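Peptidoglycan synthetase penicillin-binding protein 3 (Bifidobacterium adolescentis, PDB 4YE5) probably binds penicillin and, as in other transpeptidase-family penicillin-binding proteins, is thought to cross-link peptidoglycan strands of the cell wall. Local coordinates at residues G301-K304 and I305-F309; P285-I288 and G289-L292; Y322-A325 and V326-N330; S468-H471 and Y472-F475; P426-I429 and I430-I433. One frame throughout, in Å; residues are numbered along the deposited sequence.

Interaction 1: residues G301-K304 and I305-F309; sequences GLHK and IDDKF
Between K304 and D307 the backbone folds into a type I beta turn, closed by a hydrogen bond from D307 N to K304 O (3.0 Å). H303 stands just before this turn, and D307 ends it. The turn joins helix 290-299 to strand 308-311 in the transpeptidase domain. The helix itself finishes in a Schellman motif, with G301 in the positive-phi position.

The D307 carboxylate reaches back over the mouth of the turn. Its OD2 accepts two hydrogen bonds, which arrive from opposite faces of the carboxylate plane. K304 N lies 2.8 Å from D307 OD2 and comes from well above the plane. H303 ND1 is 2.9 Å from the same OD2 and meets it on the anti side. This second bond runs almost in the imidazole plane, and the ring and the carboxylate stand nearly at right angles (82°). With ND1 as donor, the rotation of the imidazole is fixed. The nearby carboxylate would probably also favour a protonated ring.

The H303 side chain has CG anti to its own carbonyl carbon (chi1 -80°), which holds the ring beside the D307 carboxylate. One face of the ring then receives the edge of F309. This T-shaped stack has centroids 4.8 Å apart and planes at 67°. H303 and F309 both rest on L335 of helix 335-340, while I305 turns away to touch A336 of that helix. The leading atom of the phenyl edge is F309 CZ, which sits over the centre of the imidazole and comes within 3.4 Å of H303 CE1.

Interaction 2: residues P285-I288 and G289-L292; sequences PGSI and GKVL
S287 and K290 meet through their side chains, one turn apart at the start of helix 290-299. The pair fits the SxxK pattern of penicillin-binding proteins, in which the serine is the acylated nucleophile. That role is probable here, not established.

The backbone is the tightly packed part. Three successive bonds wind the chain into its first turns: G289 N to G286 O (2.8 Å), K290 N to S287 O (2.9 Å) and V291 N to I288 O (3.1 Å). G289 is buried within this winding, its N gripped by G286 O. I288, V291 and L292 turn their apolar side chains into the surrounding protein.

The S287 side is the more open one, for S287 is partly exposed whereas K290 is buried. The K290 stem runs along S287 O, with CB 3.2 Å from that oxygen. It stays extended and bends only at its last torsion (chi4 64°), which turns the amine back to the hydroxyl. S287 OG, anti to its backbone N (chi1 -177°), is placed where the amine can meet it. K290 NZ donates to S287 OG over 2.8 Å. The hydroxyl also bonds to K486 NZ, so two lysines approach it. K290 NZ has a further partner in N344 OD1.

Helix 408-419 packs against I288, V291 and L292. M461 and M465 of helix 455-470 touch V291. L339 of helix 335-340 lies on both K290 and V291, and strand 484-492 brings K486 to the serine.

Interaction 3: residues Y322-A325 and V326-N330; sequences YKDA and VDHGN
D324 lays one carboxylate oxygen against the imidazole edge of H328, four residues further along the chain. H328 NE2 donates to D324 OD2 over 2.7 Å, and the bond is nearly straight at 169°. D324 OD2 lies almost in the ring plane. It is met on its anti side, and the two flat groups are turned 46° against each other.

The other ring nitrogen is used as well. H328 ND1 donates to G329 O at 2.8 Å, again almost straight and in the carbonyl plane. The imidazole is thus held at both nitrogens, which fixes its rotation. With both nitrogens acting as donors, the ring would be expected to carry a positive charge, and the carboxylate would help to stabilise it. The ring reaches D324 because H328 CG sits between its backbone N and carbonyl carbon (chi1 50°), folding the side chain back over the loop.

D324 has further partners. Its OD2 also bonds to S343 OG, and its OD1 to V345 N at the start of helix 344-350. H328 meets W333 in an edge-to-face stack. At the bend between D324 and H328, A325 CB and V326 CG2 are 4.4 Å apart, a light apolar contact on the exposed side.

This is a His-carboxylate hydrogen bond linking the two ends of a surface loop. The loop leads from hairpin strand 320-323 to strand 331-334 in the transpeptidase domain. D324 ties that connection to helix 344-350 and comes close to the probable SxxK residues but makes no contact with them.

Interaction 4: residues S468-H471 and Y472-F475; sequences SAEH and YNTF
H471 carries CG anti to its backbone N (chi1 -169°), while Y472 has CG anti to its carbonyl carbon (chi1 -61°). These two torsions swing neighbouring side chains onto each other as helix 455-470 gives way to a loop. The edge of the imidazole is directed at one face of the phenol ring. The stack is T-shaped, with planes at 89° and centroids 4.9 Å apart. H471 CD2 leads the approach. It stands over the phenol face, offset toward the rim, and is 3.5 Å from Y472 CE1.

The backbone turns here in a type I beta turn from E470 to N473. N473 N donates to E470 O (3.1 Å), and Y472 N donates to A469 O (3.0 Å). The second bond carries the helical winding into the turn. A water continues the closure beyond it: it donates to H471 O at 2.8 Å and accepts from T474 N at 3.0 Å. F475 N bonds back to Y472 O, closing a further turn.

Neighbouring parts of the domain place the two rings. H471 ND1 bonds to E340 OE2 on helix 335-340, and Y472 touches S487 on strand 484-492. S468 OG bonds to A464 O within its own helix, and the S468 side chain touches K486 of the probable active site.

The stack presents a polarised imidazole C-H to the phenol pi cloud, a weak but directional attraction. The E340 carboxylate at ND1 may raise the share of the charged imidazolium, which would strengthen that attraction.

Interaction 5: residues P426-I429 and I430-I433; sequences PQRI and IKSI
Polar and charged contacts centre on R428, whose side chain runs forward alongside I430 and K431. CG is anti to the backbone N (chi1 -169°), and the chain bends at chi3 (64°) to carry the guanidinium over the backbone of K431. K431 CA lies over one face of the flat group, offset toward its rim. R428 NH1 comes within 3.1 Å of K431 O, but the angle is too poor for a hydrogen bond. The real partners lie elsewhere: NE forms a salt bridge with D254 OD1, and NH1 bonds to Q443 O.

Van der Waals contacts line the stem. R428 CG is 3.2 Å from I430 O, and R428 CD is 3.3 Å from the same oxygen. I429 and I430 point away from the arginine and pack against M176 of helix 172-176, with I429 CG2 and I430 CG1 4.2 Å apart.

Backbone pairing sets the strand. A classic beta bulge sets two residues, K431 and S432, opposite the single T216 of strand 214-217. K431 also pairs with Q443, and its amine bonds to T38 OG1.

No hydrogen bond joins the two segments directly. The guanidinium is fixed by D254 and Q443, and one of its faces lies over K431 CA. R428 NH2 and K431 NZ stay 6.3 Å apart, and the D254 carboxylate probably offsets the arginine's charge.

Overall arrangement
All five contacts are local and lie in series along the chain, so none nests in or crosses another. Interaction 2 comes first, at the start of helix 290-299. Interaction 1 follows, turning the chain from that helix into strand 308-311. Interaction 3 closes the loop between strands 320-323 and 331-334. Interaction 5 leads into strand 430-434, in the mixed sheet that contains strands 35-36 and 42-46. Interaction 4 turns the chain out of helix 455-470 toward strand 484-492. Interactions 1 to 4 cluster, with centres 17 to 23 Å apart. Interaction 5 stands off, its centre about 27 Å from that of interaction 2.

Interaction 1: residues G301-K304 and I305-F309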
# COMPACT_ATOMS: atom_id res chain seq x y z
N GLY A 301 -11.53 -25.74 -24.17
CA GLY A 301 -12.07 -26.11 -25.47
C GLY A 301 -13.55 -26.45 -25.38
O GLY A 301 -14.08 -27.19 -26.21
N LEU A 302 -14.21 -25.92 -24.37
CA LEU A 302 -15.64 -26.17 -24.20
C LEU A 302 -16.42 -25.42 -25.26
O LEU A 302 -17.40 -25.91 -25.78
CB LEU A 302 -16.11 -25.78 -22.80
CG LEU A 302 -15.55 -26.68 -21.71
CD1 LEU A 302 -16.07 -26.24 -20.36
CD2 LEU A 302 -15.90 -28.15 -22.00
N HIS A 303 -15.96 -24.21 -25.56
CA HIS A 303 -16.53 -23.45 -26.66
C HIS A 303 -15.43 -22.69 -27.38
O HIS A 303 -14.31 -22.58 -26.87
CB HIS A 303 -17.62 -22.49 -26.15
CG HIS A 303 -18.94 -23.15 -25.90
ND1 HIS A 303 -19.73 -23.64 -26.93
CD2 HIS A 303 -19.60 -23.43 -24.76
CE1 HIS A 303 -20.81 -24.19 -26.42
NE2 HIS A 303 -20.76 -24.07 -25.10
N LYS A 304 -15.73 -22.21 -28.58
CA LYS A 304 -14.90 -21.20 -29.23
C LYS A 304 -15.55 -19.84 -29.06
O LYS A 304 -16.77 -19.75 -28.85
CB LYS A 304 -14.69 -21.51 -30.71
CG LYS A 304 -13.84 -22.76 -30.99
CD LYS A 304 -14.03 -23.21 -32.43
CE LYS A 304 -13.47 -24.62 -32.65
NZ LYS A 304 -12.11 -24.78 -32.05
N ILE A 305 -14.75 -18.80 -29.17
CA ILE A 305 -15.17 -17.44 -28.86
C ILE A 305 -16.29 -16.97 -29.79
O ILE A 305 -17.12 -16.14 -29.43
CB ILE A 305 -13.96 -16.45 -28.92
CG1 ILE A 305 -14.34 -15.08 -28.36
CG2 ILE A 305 -13.41 -16.35 -30.34
CD1 ILE A 305 -14.82 -15.14 -26.95
N ASP A 306 -16.34 -17.53 -31.00
CA ASP A 306 -17.38 -17.13 -31.93
C ASP A 306 -18.53 -18.14 -32.06
O ASP A 306 -19.30 -18.06 -33.01
CB ASP A 306 -16.78 -16.79 -33.30
CG ASP A 306 -16.04 -17.96 -33.93
OD1 ASP A 306 -15.84 -18.99 -33.24
OD2 ASP A 306 -15.65 -17.84 -35.11
N ASP A 307 -18.66 -19.06 -31.09
CA ASP A 307 -19.77 -20.01 -31.09
C ASP A 307 -21.10 -19.28 -30.97
O ASP A 307 -21.21 -18.31 -30.23
CB ASP A 307 -19.65 -21.01 -29.93
CG ASP A 307 -18.71 -22.17 -30.26
OD1 ASP A 307 -18.36 -22.35 -31.44
OD2 ASP A 307 -18.34 -22.92 -29.33
N LYS A 308 -22.12 -19.77 -31.68
CA LYS A 308 -23.40 -19.08 -31.76
C LYS A 308 -24.40 -19.65 -30.78
O LYS A 308 -24.58 -20.87 -30.70
CB LYS A 308 -23.96 -19.18 -33.17
CG LYS A 308 -23.08 -18.60 -34.27
CD LYS A 308 -23.71 -18.83 -35.64
CE LYS A 308 -22.91 -18.17 -36.75
NZ LYS A 308 -21.51 -18.70 -36.82
N PHE A 309 -25.08 -18.77 -30.05
CA PHE A 309 -26.10 -19.19 -29.11
C PHE A 309 -27.42 -18.47 -29.36
O PHE A 309 -27.45 -17.34 -29.87
CB PHE A 309 -25.66 -18.93 -27.66
CG PHE A 309 -24.41 -19.68 -27.24
CD1 PHE A 309 -23.15 -19.16 -27.50
CD2 PHE A 309 -24.51 -20.89 -26.56
CE1 PHE A 309 -22.00 -19.84 -27.10
CE2 PHE A 309 -23.36 -21.58 -26.15
CZ PHE A 309 -22.10 -21.05 -26.42

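Interaction 2: residues P285-I288 and G289-L292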
# COMPACT_ATOMS: atom_id res chain seq x y z
N PRO A 285 -17.66 -9.33 -7.54
CA PRO A 285 -17.27 -8.55 -8.71
C PRO A 285 -18.39 -8.44 -9.76
O PRO A 285 -18.25 -7.63 -10.67
CB PRO A 285 -16.09 -9.35 -9.28
CG PRO A 285 -16.41 -10.78 -8.91
CD PRO A 285 -17.05 -10.68 -7.53
N GLY A 286 -19.46 -9.23 -9.65
CA GLY A 286 -20.51 -9.21 -10.65
C GLY A 286 -19.99 -9.60 -12.04
O GLY A 286 -19.06 -10.39 -12.16
N SER A 287 -20.56 -9.00 -13.08
CA SER A 287 -20.33 -9.44 -14.46
C SER A 287 -18.85 -9.38 -14.92
O SER A 287 -18.46 -10.10 -15.84
CB SER A 287 -21.25 -8.67 -15.42
OG SER A 287 -21.10 -9.12 -16.78
N ILE A 288 -18.03 -8.56 -14.27
CA ILE A 288 -16.59 -8.59 -14.57
C ILE A 288 -16.04 -10.01 -14.36
O ILE A 288 -15.15 -10.45 -15.08
CB ILE A 288 -15.80 -7.56 -13.70
CG1 ILE A 288 -16.48 -6.18 -13.80
CG2 ILE A 288 -14.30 -7.52 -14.13
CD1 ILE A 288 -15.67 -5.02 -13.25
N GLY A 289 -16.59 -10.71 -13.38
CA GLY A 289 -16.24 -12.11 -13.14
C GLY A 289 -16.47 -13.08 -14.30
O GLY A 289 -15.89 -14.18 -14.30
N LYS A 290 -17.30 -12.69 -15.27
CA LYS A 290 -17.54 -13.54 -16.44
C LYS A 290 -16.26 -13.71 -17.23
O LYS A 290 -16.09 -14.70 -17.95
CB LYS A 290 -18.59 -12.93 -17.38
CG LYS A 290 -20.04 -12.89 -16.87
CD LYS A 290 -20.92 -12.37 -18.02
CE LYS A 290 -22.42 -12.36 -17.66
NZ LYS A 290 -22.73 -11.44 -16.55
N VAL A 291 -15.36 -12.71 -17.15
CA VAL A 291 -14.08 -12.82 -17.86
C VAL A 291 -13.32 -14.06 -17.42
O VAL A 291 -12.75 -14.78 -18.25
CB VAL A 291 -13.21 -11.56 -17.67
CG1 VAL A 291 -11.80 -11.78 -18.27
CG2 VAL A 291 -13.90 -10.37 -18.36
N LEU A 292 -13.35 -14.33 -16.12
CA LEU A 292 -12.62 -15.48 -15.57
C LEU A 292 -13.23 -16.81 -16.00
O LEU A 292 -12.51 -17.73 -16.41
CB LEU A 292 -12.57 -15.44 -14.04
CG LEU A 292 -12.24 -14.12 -13.33
CD1 LEU A 292 -11.79 -14.41 -11.91
CD2 LEU A 292 -11.22 -13.31 -14.07

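Interaction 3: residues Y322-A325 and V326-N330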
# COMPACT_ATOMS: atom_id res chain seq x y z
N TYR A 322 -32.72 -18.66 -13.83
CA TYR A 322 -31.78 -17.55 -13.94
C TYR A 322 -32.28 -16.51 -14.93
O TYR A 322 -32.85 -16.85 -15.97
CB TYR A 322 -30.39 -18.05 -14.34
CG TYR A 322 -29.88 -19.14 -13.42
CD1 TYR A 322 -29.15 -18.82 -12.28
CD2 TYR A 322 -30.17 -20.48 -13.68
CE1 TYR A 322 -28.69 -19.81 -11.43
CE2 TYR A 322 -29.71 -21.48 -12.84
CZ TYR A 322 -28.98 -21.14 -11.72
OH TYR A 322 -28.54 -22.15 -10.88
N LYS A 323 -32.07 -15.23 -14.59
CA LYS A 323 -32.54 -14.13 -15.42
C LYS A 323 -31.41 -13.14 -15.70
O LYS A 323 -30.48 -13.01 -14.91
CB LYS A 323 -33.69 -13.39 -14.73
CG LYS A 323 -34.99 -14.18 -14.69
CD LYS A 323 -36.14 -13.33 -14.17
CE LYS A 323 -37.49 -14.01 -14.41
NZ LYS A 323 -37.66 -15.25 -13.61
N ASP A 324 -31.50 -12.46 -16.83
CA ASP A 324 -30.60 -11.33 -17.09
C ASP A 324 -31.20 -10.09 -16.44
O ASP A 324 -32.37 -10.08 -16.08
CB ASP A 324 -30.36 -11.14 -18.59
CG ASP A 324 -29.44 -12.23 -19.18
OD1 ASP A 324 -28.76 -12.91 -18.38
OD2 ASP A 324 -29.40 -12.39 -20.42
N ALA A 325 -30.39 -9.04 -16.30
CA ALA A 325 -30.81 -7.81 -15.64
C ALA A 325 -31.98 -7.16 -16.36
O ALA A 325 -32.80 -6.46 -15.75
CB ALA A 325 -29.64 -6.84 -15.55
N VAL A 326 -32.05 -7.41 -17.66
CA VAL A 326 -33.01 -6.78 -18.54
C VAL A 326 -33.85 -7.83 -19.28
O VAL A 326 -33.33 -8.89 -19.64
CB VAL A 326 -32.27 -5.91 -19.58
CG1 VAL A 326 -33.21 -5.41 -20.67
CG2 VAL A 326 -31.57 -4.74 -18.89
N ASP A 327 -35.13 -7.55 -19.48
CA ASP A 327 -35.96 -8.36 -20.36
C ASP A 327 -35.49 -8.22 -21.81
O ASP A 327 -35.43 -7.12 -22.34
CB ASP A 327 -37.42 -7.93 -20.27
CG ASP A 327 -38.12 -8.49 -19.06
OD1 ASP A 327 -37.85 -9.66 -18.69
OD2 ASP A 327 -38.95 -7.77 -18.47
N HIS A 328 -35.14 -9.34 -22.43
CA HIS A 328 -34.92 -9.36 -23.87
C HIS A 328 -35.65 -10.57 -24.43
O HIS A 328 -36.27 -11.32 -23.68
CB HIS A 328 -33.43 -9.36 -24.22
CG HIS A 328 -32.63 -10.39 -23.49
ND1 HIS A 328 -32.65 -11.73 -23.82
CD2 HIS A 328 -31.77 -10.28 -22.44
CE1 HIS A 328 -31.85 -12.40 -23.01
NE2 HIS A 328 -31.30 -11.54 -22.17
N GLY A 329 -35.61 -10.75 -25.75
CA GLY A 329 -36.23 -11.92 -26.36
C GLY A 329 -35.19 -13.01 -26.53
O GLY A 329 -34.20 -13.05 -25.80
N ASN A 330 -35.41 -13.90 -27.49
CA ASN A 330 -34.43 -14.92 -27.84
C ASN A 330 -33.31 -14.34 -28.71
O ASN A 330 -33.42 -14.30 -29.93
CB ASN A 330 -35.10 -16.09 -28.54
CG ASN A 330 -35.98 -16.90 -27.62
OD1 ASN A 330 -36.15 -16.56 -26.45
ND2 ASN A 330 -36.57 -17.97 -28.14

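Interaction 4: residues S468-H471 and Y472-F475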
# COMPACT_ATOMS: atom_id res chain seq x y z
N SER A 468 -16.85 -5.40 -25.50
CA SER A 468 -17.59 -5.02 -24.29
C SER A 468 -17.44 -3.51 -23.98
O SER A 468 -18.40 -2.87 -23.60
CB SER A 468 -17.15 -5.86 -23.07
OG SER A 468 -17.36 -7.27 -23.30
N ALA A 469 -16.23 -2.95 -24.16
CA ALA A 469 -16.01 -1.51 -23.96
C ALA A 469 -16.80 -0.66 -24.98
O ALA A 469 -17.41 0.35 -24.64
CB ALA A 469 -14.52 -1.16 -24.07
N GLU A 470 -16.77 -1.08 -26.23
CA GLU A 470 -17.48 -0.35 -27.28
C GLU A 470 -18.99 -0.31 -27.02
O GLU A 470 -19.67 0.61 -27.45
CB GLU A 470 -17.21 -0.96 -28.65
CG GLU A 470 -15.79 -0.74 -29.12
CD GLU A 470 -15.57 -1.26 -30.52
OE1 GLU A 470 -16.53 -1.84 -31.08
OE2 GLU A 470 -14.44 -1.12 -31.05
N HIS A 471 -19.50 -1.31 -26.30
CA HIS A 471 -20.91 -1.31 -25.91
C HIS A 471 -21.31 -0.03 -25.13
O HIS A 471 -22.47 0.39 -25.18
CB HIS A 471 -21.21 -2.57 -25.08
CG HIS A 471 -22.67 -2.80 -24.84
ND1 HIS A 471 -23.49 -3.38 -25.78
CD2 HIS A 471 -23.45 -2.52 -23.77
CE1 HIS A 471 -24.72 -3.45 -25.29
NE2 HIS A 471 -24.72 -2.94 -24.08
N TYR A 472 -20.35 0.59 -24.44
CA TYR A 472 -20.59 1.80 -23.64
C TYR A 472 -19.90 3.05 -24.20
O TYR A 472 -19.77 4.05 -23.50
CB TYR A 472 -20.14 1.56 -22.18
CG TYR A 472 -20.94 0.44 -21.55
CD1 TYR A 472 -22.32 0.51 -21.48
CD2 TYR A 472 -20.31 -0.71 -21.07
CE1 TYR A 472 -23.07 -0.50 -20.92
CE2 TYR A 472 -21.06 -1.74 -20.51
CZ TYR A 472 -22.43 -1.63 -20.46
OH TYR A 472 -23.19 -2.64 -19.92
N ASN A 473 -19.51 3.02 -25.47
CA ASN A 473 -18.69 4.12 -25.97
C ASN A 473 -19.46 5.41 -26.23
O ASN A 473 -18.86 6.40 -26.62
CB ASN A 473 -17.82 3.70 -27.18
CG ASN A 473 -18.63 3.44 -28.44
OD1 ASN A 473 -19.84 3.59 -28.45
ND2 ASN A 473 -17.94 3.04 -29.52
N THR A 474 -20.78 5.40 -26.02
CA THR A 474 -21.55 6.65 -26.09
C THR A 474 -21.25 7.55 -24.89
O THR A 474 -21.47 8.76 -24.95
CB THR A 474 -23.08 6.41 -26.19
OG1 THR A 474 -23.47 5.49 -25.16
CG2 THR A 474 -23.46 5.81 -27.56
N PHE A 475 -20.76 6.96 -23.79
CA PHE A 475 -20.46 7.75 -22.58
C PHE A 475 -19.12 7.39 -21.89
O PHE A 475 -18.73 8.04 -20.91
CB PHE A 475 -21.63 7.72 -21.58
CG PHE A 475 -21.87 6.37 -20.96
CD1 PHE A 475 -22.54 5.37 -21.67
CD2 PHE A 475 -21.43 6.09 -19.68
CE1 PHE A 475 -22.75 4.12 -21.09
CE2 PHE A 475 -21.63 4.85 -19.10
CZ PHE A 475 -22.28 3.87 -19.80
O HOH W 1 -22.73 3.10 -26.01

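Interaction 5: residues P426-I429 and I430-I433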
# COMPACT_ATOMS: atom_id res chain seq x y z
N PRO A 426 2.98 -11.77 -9.66
CA PRO A 426 2.67 -11.23 -8.33
C PRO A 426 2.70 -9.70 -8.42
O PRO A 426 3.58 -9.15 -9.07
CB PRO A 426 3.82 -11.75 -7.46
CG PRO A 426 4.95 -12.01 -8.44
CD PRO A 426 4.28 -12.46 -9.70
N GLN A 427 1.74 -9.01 -7.82
CA GLN A 427 1.79 -7.55 -7.83
C GLN A 427 2.90 -7.05 -6.93
O GLN A 427 3.34 -7.76 -6.03
CB GLN A 427 0.45 -6.97 -7.39
CG GLN A 427 -0.62 -7.15 -8.44
CD GLN A 427 -1.98 -7.27 -7.81
OE1 GLN A 427 -2.19 -8.08 -6.89
NE2 GLN A 427 -2.94 -6.49 -8.31
N ARG A 428 3.35 -5.82 -7.18
CA ARG A 428 4.42 -5.23 -6.38
C ARG A 428 4.06 -3.81 -5.97
O ARG A 428 3.55 -3.05 -6.77
CB ARG A 428 5.74 -5.19 -7.17
CG ARG A 428 6.94 -4.82 -6.31
CD ARG A 428 8.28 -5.05 -7.04
NE ARG A 428 8.40 -4.17 -8.21
CZ ARG A 428 9.55 -3.66 -8.65
NH1 ARG A 428 10.70 -3.92 -8.04
NH2 ARG A 428 9.54 -2.86 -9.72
N ILE A 429 4.33 -3.46 -4.72
CA ILE A 429 4.19 -2.09 -4.29
C ILE A 429 5.49 -1.54 -3.68
O ILE A 429 5.71 -0.32 -3.65
CB ILE A 429 3.01 -1.92 -3.30
CG1 ILE A 429 2.63 -0.43 -3.17
CG2 ILE A 429 3.32 -2.56 -1.96
CD1 ILE A 429 1.31 -0.20 -2.46
N ILE A 430 6.36 -2.44 -3.20
CA ILE A 430 7.69 -2.05 -2.75
C ILE A 430 8.70 -2.27 -3.88
O ILE A 430 9.00 -3.40 -4.25
CB ILE A 430 8.15 -2.84 -1.51
CG1 ILE A 430 7.15 -2.70 -0.36
CG2 ILE A 430 9.54 -2.38 -1.06
CD1 ILE A 430 6.85 -1.26 0.06
N LYS A 431 9.21 -1.18 -4.45
CA LYS A 431 10.09 -1.25 -5.61
C LYS A 431 11.55 -1.54 -5.21
O LYS A 431 12.21 -2.41 -5.79
CB LYS A 431 10.00 0.07 -6.37
CG LYS A 431 11.05 0.33 -7.43
CD LYS A 431 10.60 1.55 -8.24
CE LYS A 431 11.65 2.02 -9.20
NZ LYS A 431 11.19 3.22 -9.94
N SER A 432 12.05 -0.82 -4.21
CA SER A 432 13.43 -1.01 -3.78
C SER A 432 13.70 -0.60 -2.34
O SER A 432 12.88 0.08 -1.70
CB SER A 432 14.42 -0.30 -4.72
OG SER A 432 14.23 1.10 -4.71
N ILE A 433 14.84 -1.05 -1.82
CA ILE A 433 15.29 -0.66 -0.50
C ILE A 433 16.71 -0.13 -0.64
O ILE A 433 17.54 -0.76 -1.31
CB ILE A 433 15.25 -1.86 0.46
CG1 ILE A 433 13.79 -2.28 0.70
CG2 ILE A 433 15.97 -1.54 1.78
CD1 ILE A 433 13.64 -3.55 1.49